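Local coordinates for protein molybdopterin converting factor, subunit 1 (Pyrococcus furiosus, PDB 1VJK) that probably acts as the small, ubiquitin-like MoaD-type subunit of molybdopterin synthase, which supplies sulfur during molybdenum cofactor biosynthesis, at residues E29-P34 against K47-K52; F58-D63 against V77-E82; V68-N73 against V89-P94. All coordinates share one frame; numbering follows the deposited sequence.

How the contacts relate
Contacts 1 and 3 both hold the mixed sheet, at its two outer strands, and lie on opposite sides of the chain's centre. Contact 3 is the buried one, a backbone ladder lined by apolar side chains. Contact 1 lies at the surface, where a carboxylate meets an arginine and a histidine at the end of helix 39-49. Contact 2, partly buried, joins two loops without strand pairing, through an indole, a carboxylate and a water. It adjoins contact 3 directly: Gly59 probably hydrogen-bonds to Val68, and Asp63 to the amide of Asn69. Contacts 1 and 2, with centres about 17 Å apart, meet where Lys47 packs on Phe58.

Contact 1 (E29-P34 against K47-K52)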
loop_
_atom_site.group_PDB
_atom_site.type_symbol
_atom_site.label_atom_id
_atom_site.label_comp_id
_atom_site.label_asym_id
_atom_site.label_seq_id
_atom_site.Cartn_x
_atom_site.Cartn_y
_atom_site.Cartn_z
ATOM N N GLU A 29 8.396 -3.968 3.847
ATOM C CA GLU A 29 8.127 -3.968 5.270
ATOM C C GLU A 29 6.886 -4.758 5.574
ATOM O O GLU A 29 5.944 -4.775 4.772
ATOM C CB GLU A 29 8.130 -2.547 5.927
ATOM C CG GLU A 29 6.797 -1.841 5.959
ATOM C CD GLU A 29 6.869 -0.425 6.538
ATOM O OE1 GLU A 29 7.193 -0.216 7.766
ATOM O OE2 GLU A 29 6.515 0.447 5.759
ATOM N N GLU A 30 6.885 -5.432 6.705
ATOM C CA GLU A 30 5.727 -6.137 7.194
ATOM C C GLU A 30 4.890 -5.215 8.026
ATOM O O GLU A 30 5.408 -4.568 8.963
ATOM C CB GLU A 30 6.139 -7.351 8.019
ATOM C CG GLU A 30 7.002 -8.339 7.266
ATOM C CD GLU A 30 7.357 -9.562 8.098
ATOM O OE1 GLU A 30 8.036 -9.426 9.171
ATOM O OE2 GLU A 30 6.967 -10.680 7.684
ATOM N N ILE A 31 3.598 -5.164 7.755
ATOM C CA ILE A 31 2.704 -4.307 8.495
ATOM C C ILE A 31 1.584 -5.130 9.109
ATOM O O ILE A 31 0.785 -5.773 8.400
ATOM C CB ILE A 31 2.142 -3.177 7.598
ATOM C CG1 ILE A 31 3.299 -2.317 7.058
ATOM C CG2 ILE A 31 1.202 -2.287 8.441
ATOM C CD1 ILE A 31 2.911 -1.032 6.374
ATOM N N GLU A 32 1.539 -5.141 10.431
ATOM C CA GLU A 32 0.481 -5.807 11.179
ATOM C C GLU A 32 -0.710 -4.858 11.303
ATOM O O GLU A 32 -0.558 -3.703 11.710
ATOM C CB GLU A 32 0.993 -6.221 12.553
ATOM C CG GLU A 32 2.096 -7.294 12.509
ATOM C CD GLU A 32 2.594 -7.751 13.884
ATOM O OE1 GLU A 32 1.957 -7.458 14.916
ATOM O OE2 GLU A 32 3.632 -8.469 13.956
ATOM N N LEU A 33 -1.886 -5.355 10.928
ATOM C CA LEU A 33 -3.104 -4.576 10.899
ATOM C C LEU A 33 -4.162 -5.277 11.729
ATOM O O LEU A 33 -4.113 -6.490 11.872
ATOM C CB LEU A 33 -3.599 -4.421 9.447
ATOM C CG LEU A 33 -2.671 -3.637 8.533
ATOM C CD1 LEU A 33 -3.131 -3.805 7.080
ATOM C CD2 LEU A 33 -2.697 -2.168 8.975
ATOM N N PRO A 34 -5.121 -4.536 12.293
ATOM C CA PRO A 34 -6.198 -5.162 13.057
ATOM C C PRO A 34 -7.107 -6.009 12.181
ATOM O O PRO A 34 -7.224 -5.787 10.971
ATOM C CB PRO A 34 -6.974 -3.971 13.648
ATOM C CG PRO A 34 -6.159 -2.796 13.420
ATOM C CD PRO A 34 -5.229 -3.062 12.278
ATOM N N LYS A 47 0.937 5.977 5.477
ATOM C CA LYS A 47 1.062 7.424 5.689
ATOM C C LYS A 47 1.451 7.773 7.133
ATOM O O LYS A 47 2.210 8.744 7.360
ATOM C CB LYS A 47 -0.232 8.129 5.299
ATOM C CG LYS A 47 -0.541 8.026 3.851
ATOM C CD LYS A 47 -1.907 8.683 3.578
ATOM C CE LYS A 47 -2.282 8.605 2.137
ATOM N NZ LYS A 47 -3.744 8.954 2.033
ATOM N N LYS A 48 0.955 7.000 8.094
ATOM C CA LYS A 48 1.282 7.216 9.493
ATOM C C LYS A 48 2.739 6.863 9.778
ATOM O O LYS A 48 3.408 7.550 10.564
ATOM C CB LYS A 48 0.353 6.378 10.376
ATOM C CG LYS A 48 0.586 6.548 11.867
ATOM C CD LYS A 48 -0.441 5.757 12.682
ATOM C CE LYS A 48 -0.237 6.007 14.163
ATOM N NZ LYS A 48 1.042 5.378 14.637
ATOM N N ARG A 49 3.243 5.790 9.172
ATOM C CA ARG A 49 4.614 5.370 9.405
ATOM C C ARG A 49 5.621 6.246 8.675
ATOM O O ARG A 49 6.758 6.412 9.110
ATOM C CB ARG A 49 4.800 3.938 8.931
ATOM C CG ARG A 49 4.108 2.952 9.778
ATOM C CD ARG A 49 4.447 1.557 9.377
ATOM N NE ARG A 49 3.776 0.585 10.254
ATOM C CZ ARG A 49 4.245 -0.633 10.531
ATOM N NH1 ARG A 49 5.373 -1.073 9.981
ATOM N NH2 ARG A 49 3.539 -1.409 11.322
ATOM N N HIS A 50 5.212 6.732 7.512
ATOM C CA HIS A 50 6.118 7.422 6.603
ATOM C C HIS A 50 5.450 8.682 6.116
ATOM O O HIS A 50 4.757 8.679 5.068
ATOM C CB HIS A 50 6.459 6.524 5.403
ATOM C CG HIS A 50 6.917 5.158 5.792
ATOM N ND1 HIS A 50 8.040 4.926 6.571
ATOM C CD2 HIS A 50 6.380 3.947 5.534
ATOM C CE1 HIS A 50 8.176 3.621 6.750
ATOM N NE2 HIS A 50 7.193 3.007 6.121
ATOM N N GLU A 51 5.674 9.771 6.851
ATOM C CA GLU A 51 4.914 11.003 6.632
ATOM C C GLU A 51 5.052 11.581 5.231
ATOM O O GLU A 51 4.166 12.309 4.791
ATOM C CB GLU A 51 5.264 12.055 7.678
ATOM C CG GLU A 51 6.699 12.537 7.648
ATOM C CD GLU A 51 7.019 13.465 8.798
ATOM O OE1 GLU A 51 6.082 13.842 9.527
ATOM O OE2 GLU A 51 8.212 13.813 8.962
ATOM N N LYS A 52 6.131 11.250 4.526
ATOM C CA LYS A 52 6.298 11.769 3.149
ATOM C C LYS A 52 5.218 11.237 2.207
ATOM O O LYS A 52 4.974 11.830 1.146
ATOM C CB LYS A 52 7.694 11.483 2.603
ATOM C CG LYS A 52 8.786 12.219 3.362
ATOM C CD LYS A 52 10.132 12.088 2.676
ATOM C CE LYS A 52 11.025 11.046 3.365
ATOM N NZ LYS A 52 12.501 11.290 3.123
#
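Glu29 spends its two carboxylate oxygens on neighbouring residues, Arg49 and His50, at the end of helix 39-49. OE1 makes a salt bridge with Arg49, its NH1 lying 3.0 Å away. The oxygen sits in the guanidinium plane, but NH1 comes to it from above the carboxylate, the two flat groups being turned 73° apart. OE2 of Glu29 takes a straighter bond from His50 NE2, at 2.7 Å and 166°. Here the donor arrives on the syn side of the carboxylate, and the oxygen lies in the plane of the imidazole, at its edge.

Beside these polar groups, Ile31 lies over one face of the guanidinium. Its CG1 is 3.8 Å from NH1 of Arg49 and its CG2 is 3.8 Å from NH2, so both branches of the isoleucine meet the flat group. Arg49 reaches this far because its chain is extended from CG to NE (chi3 179°), sliding past Ile31 in the opposite direction. Just where the chain leaves the helix, CB of Arg49 rests over the centre of the His50 ring, 3.7 Å above its plane, which limits how that ring can tilt.

Further partners steady the cluster: Arg49 NE forms a salt bridge with Glu45 one helical turn earlier, and Glu29 OE2 is also hydrogen-bonded to Tyr16 OH of strand 10-16. Backbone bonds of Glu29 to Val14 and of Ile31 to Val12 fix the strand, while Ile31 also packs on Leu42 and Ile46.

The contact thus ties the outer strand 28-33 to the C-terminal end of the helix crossing the sheet of this beta-grasp fold. With OE2 bonded to both His50 and Tyr16, and OE1 to Arg49, Glu29 is likely to stay ionised, and its charge would tend to favour a protonated His50.

Contact 2 (F58-D63 against V77-E82); sequences FGEGYD and VSWDEE
Trp79 and Glu60 make up most of this loop-to-loop contact, the carboxylate-bearing chain lying along one face of the indole. Glu60 CB sits over the five-membered ring, 3.8 Å from its centroid and close to the normal, a CH-pi contact. From there the chain runs on extended, and its carboxylate stacks with the indole, their planes 13° apart. With CG anti to the backbone N (chi1 -172°), the glutamate is directed back to the start of the Trp79 side chain, where OE2 accepts a hydrogen bond from the backbone N of Trp79 at 2.8 Å, nearly straight and on the anti side of the carboxylate.

The indole is held from its edge as well. Its NE1 donates to Gly59 O at 3.0 Å, a bent bond in which the donor stands above the carbonyl plane. Next to it, CZ2 of Trp79 approaches Phe58 O to 3.2 Å.

Farther along, Gly61 N makes a weak bond to Val77 O at 3.4 Å, and a water spans the same pair, accepting from Gly61 N and donating to Val77 O. Asp80, in the type I beta turn from Ser78 to Glu81, forms salt bridges with Arg38 and Arg40. Trp79 also packs on Arg40 and Ile43, so the indole joins the two loops flanking strand 69-72 to helix 39-49, an arrangement consistent with the ubiquitin-like beta-grasp fold of the MoaD family.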
loop_
_atom_site.group_PDB
_atom_site.type_symbol
_atom_site.label_atom_id
_atom_site.label_comp_id
_atom_site.label_asym_id
_atom_site.label_seq_id
_atom_site.Cartn_x
_atom_site.Cartn_y
_atom_site.Cartn_z
ATOM N N PHE A 58 -2.895 8.495 -3.620
ATOM C CA PHE A 58 -3.106 7.080 -3.946
ATOM C C PHE A 58 -4.335 6.926 -4.814
ATOM O O PHE A 58 -5.385 7.511 -4.546
ATOM C CB PHE A 58 -3.298 6.247 -2.669
ATOM C CG PHE A 58 -2.033 6.030 -1.863
ATOM C CD1 PHE A 58 -1.493 4.754 -1.740
ATOM C CD2 PHE A 58 -1.412 7.089 -1.206
ATOM C CE1 PHE A 58 -0.327 4.531 -0.989
ATOM C CE2 PHE A 58 -0.242 6.880 -0.446
ATOM C CZ PHE A 58 0.285 5.601 -0.341
ATOM N N GLY A 59 -4.195 6.121 -5.841
ATOM C CA GLY A 59 -5.317 5.797 -6.689
ATOM C C GLY A 59 -6.049 4.573 -6.187
ATOM O O GLY A 59 -5.539 3.758 -5.388
ATOM N N GLU A 60 -7.280 4.447 -6.661
ATOM C CA GLU A 60 -8.064 3.261 -6.405
ATOM C C GLU A 60 -8.028 2.413 -7.658
ATOM O O GLU A 60 -8.450 2.875 -8.744
ATOM C CB GLU A 60 -9.487 3.634 -6.026
ATOM C CG GLU A 60 -10.288 2.432 -5.564
ATOM C CD GLU A 60 -11.556 2.772 -4.795
ATOM O OE1 GLU A 60 -12.078 3.919 -4.913
ATOM O OE2 GLU A 60 -12.067 1.869 -4.106
ATOM N N GLY A 61 -7.537 1.187 -7.526
ATOM C CA GLY A 61 -7.261 0.338 -8.672
ATOM C C GLY A 61 -6.220 0.969 -9.570
ATOM O O GLY A 61 -5.326 1.707 -9.113
ATOM N N TYR A 62 -6.332 0.716 -10.865
ATOM C CA TYR A 62 -5.455 1.356 -11.813
ATOM C C TYR A 62 -5.875 2.817 -12.011
ATOM O O TYR A 62 -7.052 3.109 -12.282
ATOM C CB TYR A 62 -5.453 0.618 -13.154
ATOM C CG TYR A 62 -4.564 1.292 -14.164
ATOM C CD1 TYR A 62 -3.172 1.183 -14.075
ATOM C CD2 TYR A 62 -5.102 2.066 -15.209
ATOM C CE1 TYR A 62 -2.334 1.823 -14.981
ATOM C CE2 TYR A 62 -4.262 2.710 -16.125
ATOM C CZ TYR A 62 -2.883 2.572 -16.016
ATOM O OH TYR A 62 -2.048 3.200 -16.908
ATOM N N ASP A 63 -4.912 3.725 -11.871
ATOM C CA ASP A 63 -5.148 5.146 -12.058
ATOM C C ASP A 63 -3.860 5.851 -12.435
ATOM O O ASP A 63 -2.977 6.024 -11.611
ATOM C CB ASP A 63 -5.774 5.742 -10.791
ATOM C CG ASP A 63 -6.121 7.210 -10.928
ATOM O OD1 ASP A 63 -5.824 7.839 -11.980
ATOM O OD2 ASP A 63 -6.692 7.816 -10.003
ATOM N N VAL A 77 -7.273 -3.805 -6.922
ATOM C CA VAL A 77 -8.452 -4.029 -6.086
ATOM C C VAL A 77 -9.026 -2.702 -5.598
ATOM O O VAL A 77 -8.410 -1.636 -5.751
ATOM C CB VAL A 77 -8.136 -4.903 -4.847
ATOM C CG1 VAL A 77 -7.701 -6.315 -5.239
ATOM C CG2 VAL A 77 -7.080 -4.224 -3.993
ATOM N N SER A 78 -10.214 -2.779 -4.992
ATOM C CA SER A 78 -10.846 -1.593 -4.451
ATOM C C SER A 78 -10.232 -1.202 -3.096
ATOM O O SER A 78 -9.543 -2.008 -2.442
ATOM C CB SER A 78 -12.337 -1.824 -4.304
ATOM O OG SER A 78 -12.610 -2.459 -3.094
ATOM N N TRP A 79 -10.496 0.028 -2.669
ATOM C CA TRP A 79 -10.013 0.450 -1.352
ATOM C C TRP A 79 -10.695 -0.284 -0.216
ATOM O O TRP A 79 -10.179 -0.331 0.885
ATOM C CB TRP A 79 -10.171 1.950 -1.139
ATOM C CG TRP A 79 -9.119 2.795 -1.842
ATOM C CD1 TRP A 79 -7.965 2.349 -2.427
ATOM C CD2 TRP A 79 -9.132 4.214 -2.017
ATOM N NE1 TRP A 79 -7.257 3.408 -2.950
ATOM C CE2 TRP A 79 -7.950 4.565 -2.714
ATOM C CE3 TRP A 79 -10.023 5.234 -1.655
ATOM C CZ2 TRP A 79 -7.642 5.889 -3.059
ATOM C CZ3 TRP A 79 -9.711 6.560 -2.004
ATOM C CH2 TRP A 79 -8.532 6.866 -2.699
ATOM N N ASP A 80 -11.857 -0.869 -0.467
ATOM C CA ASP A 80 -12.560 -1.582 0.583
ATOM C C ASP A 80 -12.321 -3.073 0.571
ATOM O O ASP A 80 -12.892 -3.807 1.373
ATOM C CB ASP A 80 -14.035 -1.200 0.612
ATOM C CG ASP A 80 -14.203 0.219 1.008
ATOM O OD1 ASP A 80 -13.909 0.513 2.199
ATOM O OD2 ASP A 80 -14.538 1.110 0.188
ATOM N N GLU A 81 -11.377 -3.506 -0.277
ATOM C CA GLU A 81 -10.984 -4.909 -0.320
ATOM C C GLU A 81 -10.401 -5.311 1.027
ATOM O O GLU A 81 -9.515 -4.615 1.555
ATOM C CB GLU A 81 -9.957 -5.109 -1.438
ATOM C CG GLU A 81 -9.478 -6.536 -1.597
ATOM C CD GLU A 81 -10.428 -7.426 -2.381
ATOM O OE1 GLU A 81 -11.467 -6.936 -2.903
ATOM O OE2 GLU A 81 -10.131 -8.642 -2.461
ATOM N N GLU A 82 -10.884 -6.418 1.570
ATOM C CA GLU A 82 -10.433 -6.903 2.858
ATOM C C GLU A 82 -9.093 -7.621 2.696
ATOM O O GLU A 82 -8.946 -8.490 1.832
ATOM C CB GLU A 82 -11.536 -7.754 3.538
ATOM C CG GLU A 82 -12.729 -6.839 3.923
ATOM C CD GLU A 82 -14.096 -7.511 4.065
ATOM O OE1 GLU A 82 -14.148 -8.734 4.321
ATOM O OE2 GLU A 82 -15.136 -6.780 3.943
HETATM O O HOH W 1 -6.726 0.242 -4.812
#

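Contact 3 (V68-N73 against V89-P94); sequences VNIAVN and VGVFPP
Strands 69-72 and 89-92 run antiparallel, their axes 4.6 Å apart at closest approach, with Asn69-Phe92 and Ala71-Gly90 as hydrogen-bonded pairs and Ile70-Val91 and Val72-Val89 as non-hydrogen-bonded pairs between and beyond them. This is the edge ladder of the beta-grasp sheet, in which strand 88-92 also lies parallel to strand 10-16. Of the four backbone bonds, Asn69 N to Phe92 O is the straightest, at 2.9 Å and 175°. Ile70 CA and Val89 CA add C-H...O contacts to Gly90 O and Ala71 O.

Ile70, Val72, Val89 and Val91 form one face, turned to helix 39-49, where Val39, Leu42 and Ile46 meet them. Val72 CG2 and Val89 CG2 lie side by side 4.1 Å apart. Val68, just before the strand, brings its CG1 to within 3.6 Å of Val91 CG1, and Phe20 of helix 19-24 packs on Val68 too.

The other face belongs to Asn69, Ala71 and Phe92. Phe92 has CG between its backbone N and carbonyl carbon (chi1 45°), which folds the ring across the neighbouring strand. Asn69 O sits over its centre, 3.4 Å above the ring plane, while also accepting the hydrogen bond of Phe92 N. CB of Ala71 is at the ring edge, 3.9 Å from CE2 of Phe92. Gly90 lies beside this ring, where a CB would be crowded by CE2. With a serine at Phe92, the Asn69 carbonyl and the Ala71 methyl would probably lose their cover and a gap would open over the strand.

Beyond the ring, the amide of Asn69 lies against Pro94, the two side chains crossing at about a right angle. Its ND2, also hydrogen-bonded to Asp63 O, turns back to its own segment and donates to Val68 O at 2.9 Å from above that carbonyl's plane.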
loop_
_atom_site.group_PDB
_atom_site.type_symbol
_atom_site.label_atom_id
_atom_site.label_comp_id
_atom_site.label_asym_id
_atom_site.label_seq_id
_atom_site.Cartn_x
_atom_site.Cartn_y
_atom_site.Cartn_z
ATOM N N VAL A 68 0.452 7.155 -6.781
ATOM C CA VAL A 68 0.706 5.807 -6.308
ATOM C C VAL A 68 -0.450 4.931 -6.742
ATOM O O VAL A 68 -1.606 5.329 -6.620
ATOM C CB VAL A 68 0.747 5.743 -4.742
ATOM C CG1 VAL A 68 1.164 4.355 -4.256
ATOM C CG2 VAL A 68 1.673 6.802 -4.131
ATOM N N ASN A 69 -0.129 3.717 -7.184
ATOM C CA ASN A 69 -1.118 2.657 -7.309
ATOM C C ASN A 69 -0.664 1.496 -6.461
ATOM O O ASN A 69 0.533 1.367 -6.133
ATOM C CB ASN A 69 -1.247 2.152 -8.767
ATOM C CG ASN A 69 -2.026 3.108 -9.713
ATOM O OD1 ASN A 69 -2.247 2.752 -10.877
ATOM N ND2 ASN A 69 -2.425 4.294 -9.235
ATOM N N ILE A 70 -1.619 0.649 -6.090
ATOM C CA ILE A 70 -1.287 -0.541 -5.282
ATOM C C ILE A 70 -1.847 -1.786 -5.924
ATOM O O ILE A 70 -2.758 -1.711 -6.769
ATOM C CB ILE A 70 -1.760 -0.425 -3.801
ATOM C CG1 ILE A 70 -3.297 -0.450 -3.685
ATOM C CG2 ILE A 70 -1.100 0.788 -3.085
ATOM C CD1 ILE A 70 -3.915 -1.891 -3.527
ATOM N N ALA A 71 -1.276 -2.927 -5.588
ATOM C CA ALA A 71 -1.807 -4.204 -6.028
ATOM C C ALA A 71 -1.693 -5.170 -4.888
ATOM O O ALA A 71 -0.723 -5.144 -4.106
ATOM C CB ALA A 71 -1.060 -4.735 -7.263
ATOM N N VAL A 72 -2.692 -6.024 -4.748
ATOM C CA VAL A 72 -2.691 -7.062 -3.728
ATOM C C VAL A 72 -2.521 -8.413 -4.386
ATOM O O VAL A 72 -3.379 -8.813 -5.200
ATOM C CB VAL A 72 -3.985 -7.055 -2.901
ATOM C CG1 VAL A 72 -3.955 -8.204 -1.864
ATOM C CG2 VAL A 72 -4.177 -5.696 -2.209
ATOM N N ASN A 73 -1.439 -9.115 -4.053
ATOM C CA ASN A 73 -1.077 -10.374 -4.716
ATOM C C ASN A 73 -1.174 -10.256 -6.244
ATOM O O ASN A 73 -1.692 -11.154 -6.934
ATOM C CB ASN A 73 -1.949 -11.517 -4.187
ATOM C CG ASN A 73 -1.829 -11.668 -2.706
ATOM O OD1 ASN A 73 -0.728 -11.530 -2.161
ATOM N ND2 ASN A 73 -2.930 -11.930 -2.038
ATOM N N VAL A 89 1.410 -6.635 -0.805
ATOM C CA VAL A 89 0.874 -5.416 -1.384
ATOM C C VAL A 89 1.979 -4.596 -2.003
ATOM O O VAL A 89 2.898 -4.165 -1.291
ATOM C CB VAL A 89 0.096 -4.596 -0.325
ATOM C CG1 VAL A 89 -0.534 -3.374 -0.960
ATOM C CG2 VAL A 89 -0.988 -5.440 0.321
ATOM N N GLY A 90 1.922 -4.366 -3.313
ATOM C CA GLY A 90 2.893 -3.524 -3.982
ATOM C C GLY A 90 2.423 -2.078 -3.943
ATOM O O GLY A 90 1.218 -1.790 -4.022
ATOM N N VAL A 91 3.403 -1.178 -3.810
ATOM C CA VAL A 91 3.197 0.266 -3.748
ATOM C C VAL A 91 4.126 0.878 -4.773
ATOM O O VAL A 91 5.348 0.855 -4.601
ATOM C CB VAL A 91 3.506 0.801 -2.325
ATOM C CG1 VAL A 91 3.383 2.319 -2.280
ATOM C CG2 VAL A 91 2.537 0.183 -1.309
ATOM N N PHE A 92 3.566 1.408 -5.872
ATOM C CA PHE A 92 4.382 1.734 -7.043
ATOM C C PHE A 92 3.835 2.923 -7.817
ATOM O O PHE A 92 2.634 3.221 -7.744
ATOM C CB PHE A 92 4.450 0.504 -8.005
ATOM C CG PHE A 92 3.119 -0.175 -8.232
ATOM C CD1 PHE A 92 2.259 0.234 -9.263
ATOM C CD2 PHE A 92 2.730 -1.236 -7.406
ATOM C CE1 PHE A 92 1.013 -0.422 -9.439
ATOM C CE2 PHE A 92 1.521 -1.860 -7.561
ATOM C CZ PHE A 92 0.647 -1.467 -8.591
ATOM N N PRO A 93 4.677 3.579 -8.615
ATOM C CA PRO A 93 4.142 4.599 -9.529
ATOM C C PRO A 93 3.238 3.928 -10.564
ATOM O O PRO A 93 3.516 2.796 -10.941
ATOM C CB PRO A 93 5.391 5.200 -10.173
ATOM C CG PRO A 93 6.492 4.237 -9.935
ATOM C CD PRO A 93 6.135 3.379 -8.765
ATOM N N PRO A 94 2.165 4.581 -11.004
ATOM C CA PRO A 94 1.278 3.935 -11.975
ATOM C C PRO A 94 2.053 3.437 -13.193
ATOM O O PRO A 94 2.937 4.154 -13.724
ATOM C CB PRO A 94 0.293 5.041 -12.362
ATOM C CG PRO A 94 0.280 5.945 -11.178
ATOM C CD PRO A 94 1.699 5.934 -10.624
#